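Local coordinates for protein cellobiose 2-epimerase (Caldibacillus thermoamylovorans, PDB 5ZHB) that probably epimerises the reducing-end glucose of cellobiose at C2, interconverting it with the corresponding mannose-ended disaccharide, at residues Leu134-Glu145 against Tyr193-Gln204. Residues are numbered along the deposited sequence; the frame is centred on the assembly and turned at random.
Sequences LDYAKQLYKLIE and YTNLYRVWEDEQ
Tyr141 reaches from helix 131-145 into the angle between helix 183-199 and the turn that follows it, and its ring meets a different neighbour on each flank. With chi1 at 167°, CG lies opposite the backbone N, and the ring is carried toward Tyr193 and Trp200. CB lies 3.9 Å and CG 3.8 Å from Leu196 CD2, a methyl that makes an off-centre CH-pi contact with the ring. Farther out, the CD1-CE1 edge points at the face of Tyr193 in an edge-to-face pair, planes 77° apart, while on the other flank CD2 joins CE2 against Trp200 CZ3, CE2 coming within 3.7 Å of it. The tip, OH, shares a water with Asp202 OD2, and that same oxygen caps Leu205 N at the start of helix 203-220; a tyrosine thus suits a place apolar along the ring and polar at its end.

Tyr193 brings its hydroxyl to Glu145, donating to the anti lone pair of OE2 over a short 2.5 Å; Tyr156 binds the same oxygen, so two hydroxyls grip it. Beside this bond, Ile144 CG2 packs on the phenol oxygen.

Toward the other end, the long chain of Lys138 lays a methylene and then a charge on the electron-rich indole of Trp200: CE sits almost on the normal of the five-membered ring, and NZ makes a cation-pi contact 3.7 Å from its centroid. Asp202 CB backs the opposite face. The indole is broad enough to meet Lys138 on a face and Tyr141 at an edge. Were Trp200 replaced by an alanine, the Lys138 ammonium would probably lose its aromatic seat and one flank of Tyr141 its neighbour. Branched methyls close this end, Leu134 CD1 lying 3.6 Å from Val199 CG1.

Tyr141, Tyr193 and Trp200, the last in the turn, form an aromatic cluster. Segments 134-145 and 193-199 cross at -135°, consistent with outer-to-inner helix packing in the (alpha/alpha)6 barrel of the N-acylglucosamine 2-epimerase family.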
loop_
_atom_site.group_PDB
_atom_site.type_symbol
_atom_site.label_atom_id
_atom_site.label_comp_id
_atom_site.label_asym_id
_atom_site.label_seq_id
_atom_site.Cartn_x
_atom_site.Cartn_y
_atom_site.Cartn_z
ATOM N N LEU A 134 -0.163 -15.735 12.711
ATOM C CA LEU A 134 0.926 -14.984 13.318
ATOM C C LEU A 134 2.272 -15.668 13.058
ATOM O O LEU A 134 3.261 -14.977 12.797
ATOM C CB LEU A 134 0.693 -14.753 14.814
ATOM C CG LEU A 134 1.849 -14.084 15.569
ATOM C CD1 LEU A 134 2.189 -12.729 14.954
ATOM C CD2 LEU A 134 1.576 -13.921 17.067
ATOM N N ASP A 135 2.311 -17.010 13.141
ATOM C CA ASP A 135 3.510 -17.792 12.841
ATOM C C ASP A 135 3.951 -17.563 11.393
ATOM O O ASP A 135 5.132 -17.497 11.073
ATOM C CB ASP A 135 3.249 -19.283 13.013
ATOM C CG ASP A 135 4.417 -20.209 12.682
ATOM O OD1 ASP A 135 5.478 -20.081 13.333
ATOM O OD2 ASP A 135 4.270 -21.049 11.758
ATOM N N TYR A 136 2.981 -17.535 10.489
ATOM C CA TYR A 136 3.275 -17.281 9.085
ATOM C C TYR A 136 3.930 -15.910 8.964
ATOM O O TYR A 136 4.944 -15.775 8.284
ATOM C CB TYR A 136 1.984 -17.436 8.287
ATOM C CG TYR A 136 1.685 -18.839 7.778
ATOM C CD1 TYR A 136 2.638 -19.574 7.081
ATOM C CD2 TYR A 136 0.429 -19.412 7.951
ATOM C CE1 TYR A 136 2.351 -20.845 6.597
ATOM C CE2 TYR A 136 0.124 -20.676 7.460
ATOM C CZ TYR A 136 1.086 -21.393 6.773
ATOM O OH TYR A 136 0.798 -22.626 6.252
ATOM N N ALA A 137 3.367 -14.914 9.683
ATOM C CA ALA A 137 3.888 -13.551 9.648
ATOM C C ALA A 137 5.341 -13.518 10.120
ATOM O O ALA A 137 6.226 -12.952 9.458
ATOM C CB ALA A 137 3.014 -12.631 10.478
ATOM N N LYS A 138 5.601 -14.209 11.233
ATOM C CA LYS A 138 6.950 -14.305 11.762
ATOM C C LYS A 138 7.887 -15.012 10.791
ATOM O O LYS A 138 9.029 -14.592 10.671
ATOM C CB LYS A 138 6.962 -14.955 13.149
ATOM C CG LYS A 138 6.206 -14.166 14.213
ATOM C CD LYS A 138 6.431 -14.674 15.630
ATOM C CE LYS A 138 5.441 -14.166 16.623
ATOM N NZ LYS A 138 5.660 -14.787 17.929
ATOM N N GLN A 139 7.446 -16.081 10.110
ATOM C CA GLN A 139 8.305 -16.703 9.105
ATOM C C GLN A 139 8.717 -15.707 8.008
ATOM O O GLN A 139 9.863 -15.695 7.569
ATOM C CB GLN A 139 7.687 -17.902 8.389
ATOM C CG GLN A 139 7.486 -19.125 9.276
ATOM C CD GLN A 139 6.891 -20.286 8.507
ATOM O OE1 GLN A 139 7.362 -20.621 7.410
ATOM N NE2 GLN A 139 5.836 -20.873 9.062
ATOM N N LEU A 140 7.764 -14.922 7.495
ATOM C CA LEU A 140 8.076 -13.974 6.436
ATOM C C LEU A 140 9.025 -12.896 6.957
ATOM O O LEU A 140 9.945 -12.532 6.253
ATOM C CB LEU A 140 6.785 -13.370 5.878
ATOM C CG LEU A 140 5.786 -14.369 5.289
ATOM C CD1 LEU A 140 4.501 -13.709 4.797
ATOM C CD2 LEU A 140 6.459 -15.124 4.161
ATOM N N TYR A 141 8.776 -12.388 8.173
ATOM C CA TYR A 141 9.667 -11.441 8.843
ATOM C C TYR A 141 11.095 -11.997 8.856
ATOM O O TYR A 141 12.055 -11.312 8.515
ATOM C CB TYR A 141 9.097 -11.140 10.240
ATOM C CG TYR A 141 10.033 -10.421 11.205
ATOM C CD1 TYR A 141 10.497 -9.136 10.933
ATOM C CD2 TYR A 141 10.485 -11.034 12.375
ATOM C CE1 TYR A 141 11.382 -8.493 11.782
ATOM C CE2 TYR A 141 11.359 -10.393 13.245
ATOM C CZ TYR A 141 11.790 -9.110 12.957
ATOM O OH TYR A 141 12.668 -8.464 13.777
ATOM N N LYS A 142 11.226 -13.280 9.195
ATOM C CA LYS A 142 12.531 -13.913 9.306
ATOM C C LYS A 142 13.238 -13.907 7.948
ATOM O O LYS A 142 14.428 -13.598 7.841
ATOM C CB LYS A 142 12.260 -15.277 9.953
ATOM C CG LYS A 142 13.416 -15.880 10.749
ATOM C CD LYS A 142 14.264 -16.911 10.015
ATOM C CE LYS A 142 15.693 -16.952 10.496
ATOM N NZ LYS A 142 15.836 -16.942 11.960
ATOM N N LEU A 143 12.485 -14.225 6.884
ATOM C CA LEU A 143 13.035 -14.200 5.546
ATOM C C LEU A 143 13.548 -12.807 5.207
ATOM O O LEU A 143 14.627 -12.670 4.662
ATOM C CB LEU A 143 11.974 -14.681 4.551
ATOM C CG LEU A 143 11.690 -16.186 4.588
ATOM C CD1 LEU A 143 10.468 -16.562 3.788
ATOM C CD2 LEU A 143 12.917 -16.927 4.074
ATOM N N ILE A 144 12.738 -11.782 5.499
ATOM C CA ILE A 144 13.051 -10.428 5.079
ATOM C C ILE A 144 14.306 -9.981 5.819
ATOM O O ILE A 144 15.127 -9.283 5.252
ATOM C CB ILE A 144 11.868 -9.459 5.320
ATOM C CG1 ILE A 144 10.598 -9.853 4.495
ATOM C CG2 ILE A 144 12.296 -8.025 5.011
ATOM C CD1 ILE A 144 9.291 -9.318 5.066
ATOM N N GLU A 145 14.413 -10.378 7.089
ATOM C CA GLU A 145 15.513 -9.947 7.947
ATOM C C GLU A 145 16.819 -10.664 7.612
ATOM O O GLU A 145 17.888 -10.153 7.945
ATOM C CB GLU A 145 15.170 -10.175 9.423
ATOM C CG GLU A 145 14.183 -9.160 9.998
ATOM C CD GLU A 145 14.642 -7.732 9.800
ATOM O OE1 GLU A 145 15.683 -7.438 10.408
ATOM O OE2 GLU A 145 14.046 -6.923 9.041
ATOM N N TYR A 193 5.947 -3.932 9.233
ATOM C CA TYR A 193 6.570 -4.106 10.536
ATOM C C TYR A 193 5.845 -3.305 11.608
ATOM O O TYR A 193 5.788 -3.763 12.742
ATOM C CB TYR A 193 8.035 -3.678 10.510
ATOM C CG TYR A 193 8.998 -4.671 9.872
ATOM C CD1 TYR A 193 8.546 -5.778 9.158
ATOM C CD2 TYR A 193 10.369 -4.488 9.997
ATOM C CE1 TYR A 193 9.434 -6.677 8.603
ATOM C CE2 TYR A 193 11.270 -5.386 9.450
ATOM C CZ TYR A 193 10.800 -6.497 8.768
ATOM O OH TYR A 193 11.706 -7.360 8.197
ATOM N N THR A 194 5.329 -2.112 11.262
ATOM C CA THR A 194 4.456 -1.374 12.174
ATOM C C THR A 194 3.305 -2.252 12.661
ATOM O O THR A 194 3.010 -2.297 13.867
ATOM C CB THR A 194 3.920 -0.115 11.505
ATOM O OG1 THR A 194 5.099 0.615 11.195
ATOM C CG2 THR A 194 3.045 0.730 12.414
ATOM N N ASN A 195 2.666 -2.969 11.730
ATOM C CA ASN A 195 1.499 -3.786 12.046
ATOM C C ASN A 195 1.900 -5.014 12.866
ATOM O O ASN A 195 1.130 -5.467 13.743
ATOM C CB ASN A 195 0.707 -4.105 10.777
ATOM C CG ASN A 195 -0.783 -4.064 10.986
ATOM O OD1 ASN A 195 -1.310 -3.134 11.621
ATOM N ND2 ASN A 195 -1.495 -5.062 10.470
ATOM N N LEU A 196 3.097 -5.537 12.589
ATOM C CA LEU A 196 3.607 -6.703 13.299
ATOM C C LEU A 196 3.833 -6.314 14.762
ATOM O O LEU A 196 3.459 -7.054 15.675
ATOM C CB LEU A 196 4.872 -7.237 12.629
ATOM C CG LEU A 196 5.517 -8.481 13.262
ATOM C CD1 LEU A 196 4.563 -9.664 13.406
ATOM C CD2 LEU A 196 6.731 -8.911 12.478
ATOM N N TYR A 197 4.397 -5.119 14.981
ATOM C CA TYR A 197 4.728 -4.674 16.329
ATOM C C TYR A 197 3.452 -4.439 17.140
ATOM O O TYR A 197 3.449 -4.644 18.352
ATOM C CB TYR A 197 5.630 -3.441 16.251
ATOM C CG TYR A 197 6.191 -3.070 17.612
ATOM C CD1 TYR A 197 7.330 -3.690 18.110
ATOM C CD2 TYR A 197 5.505 -2.187 18.441
ATOM C CE1 TYR A 197 7.810 -3.390 19.376
ATOM C CE2 TYR A 197 5.995 -1.848 19.691
ATOM C CZ TYR A 197 7.142 -2.462 20.159
ATOM O OH TYR A 197 7.589 -2.136 21.398
ATOM N N ARG A 198 2.353 -4.043 16.482
ATOM C CA ARG A 198 1.063 -3.936 17.145
ATOM C C ARG A 198 0.663 -5.272 17.761
ATOM O O ARG A 198 -0.079 -5.309 18.723
ATOM C CB ARG A 198 -0.071 -3.499 16.207
ATOM C CG ARG A 198 0.034 -2.069 15.693
ATOM C CD ARG A 198 -1.176 -1.740 14.826
ATOM N NE ARG A 198 -1.284 -0.313 14.494
ATOM C CZ ARG A 198 -0.879 0.284 13.370
ATOM N NH1 ARG A 198 -0.499 -0.408 12.294
ATOM N NH2 ARG A 198 -0.841 1.599 13.356
ATOM N N VAL A 199 1.105 -6.380 17.175
ATOM C CA VAL A 199 0.576 -7.682 17.554
ATOM C C VAL A 199 1.617 -8.526 18.293
ATOM O O VAL A 199 1.278 -9.546 18.872
ATOM C CB VAL A 199 0.127 -8.198 16.172
ATOM C CG1 VAL A 199 0.667 -9.558 15.770
ATOM C CG2 VAL A 199 -1.366 -8.049 15.999
ATOM N N TRP A 200 2.871 -8.065 18.277
ATOM C CA TRP A 200 4.037 -8.782 18.768
ATOM C C TRP A 200 5.081 -7.734 19.126
ATOM O O TRP A 200 5.837 -7.282 18.268
ATOM C CB TRP A 200 4.578 -9.766 17.719
ATOM C CG TRP A 200 5.751 -10.615 18.154
ATOM C CD1 TRP A 200 5.836 -11.396 19.274
ATOM C CD2 TRP A 200 7.006 -10.777 17.452
ATOM N NE1 TRP A 200 7.053 -12.024 19.319
ATOM C CE2 TRP A 200 7.794 -11.664 18.223
ATOM C CE3 TRP A 200 7.538 -10.266 16.257
ATOM C CZ2 TRP A 200 9.076 -12.045 17.835
ATOM C CZ3 TRP A 200 8.808 -10.643 15.874
ATOM C CH2 TRP A 200 9.565 -11.525 16.655
ATOM N N GLU A 201 5.085 -7.305 20.396
ATOM C CA GLU A 201 5.921 -6.187 20.810
ATOM C C GLU A 201 7.336 -6.669 21.111
ATOM O O GLU A 201 7.778 -6.615 22.251
ATOM C CB GLU A 201 5.306 -5.481 22.022
ATOM C CG GLU A 201 3.920 -4.913 21.731
ATOM C CD GLU A 201 3.379 -3.948 22.767
ATOM O OE1 GLU A 201 4.170 -3.554 23.650
ATOM O OE2 GLU A 201 2.179 -3.601 22.696
ATOM N N ASP A 202 8.055 -7.079 20.065
ATOM C CA ASP A 202 9.414 -7.572 20.174
ATOM C C ASP A 202 10.413 -6.418 20.131
ATOM O O ASP A 202 10.370 -5.572 19.238
ATOM C CB ASP A 202 9.722 -8.510 19.019
ATOM C CG ASP A 202 11.136 -9.050 19.025
ATOM O OD1 ASP A 202 11.393 -9.869 19.903
ATOM O OD2 ASP A 202 11.964 -8.588 18.203
ATOM N N GLU A 203 11.379 -6.414 21.060
ATOM C CA GLU A 203 12.322 -5.307 21.158
ATOM C C GLU A 203 13.238 -5.257 19.930
ATOM O O GLU A 203 13.588 -4.176 19.431
ATOM C CB GLU A 203 13.095 -5.414 22.481
ATOM C CG GLU A 203 14.094 -4.281 22.715
ATOM C CD GLU A 203 13.565 -2.893 23.088
ATOM O OE1 GLU A 203 12.377 -2.691 23.451
ATOM O OE2 GLU A 203 14.401 -1.965 22.987
ATOM N N GLN A 204 13.653 -6.412 19.416
ATOM C CA GLN A 204 14.471 -6.395 18.214
ATOM C C GLN A 204 13.696 -5.793 17.024
ATOM O O GLN A 204 14.255 -4.996 16.261
ATOM C CB GLN A 204 15.031 -7.783 17.910
ATOM C CG GLN A 204 15.918 -7.791 16.671
ATOM C CD GLN A 204 16.761 -9.045 16.548
ATOM O OE1 GLN A 204 17.350 -9.528 17.523
ATOM N NE2 GLN A 204 16.841 -9.574 15.333
HETATM O O HOH W 1 12.967 -9.856 16.041
#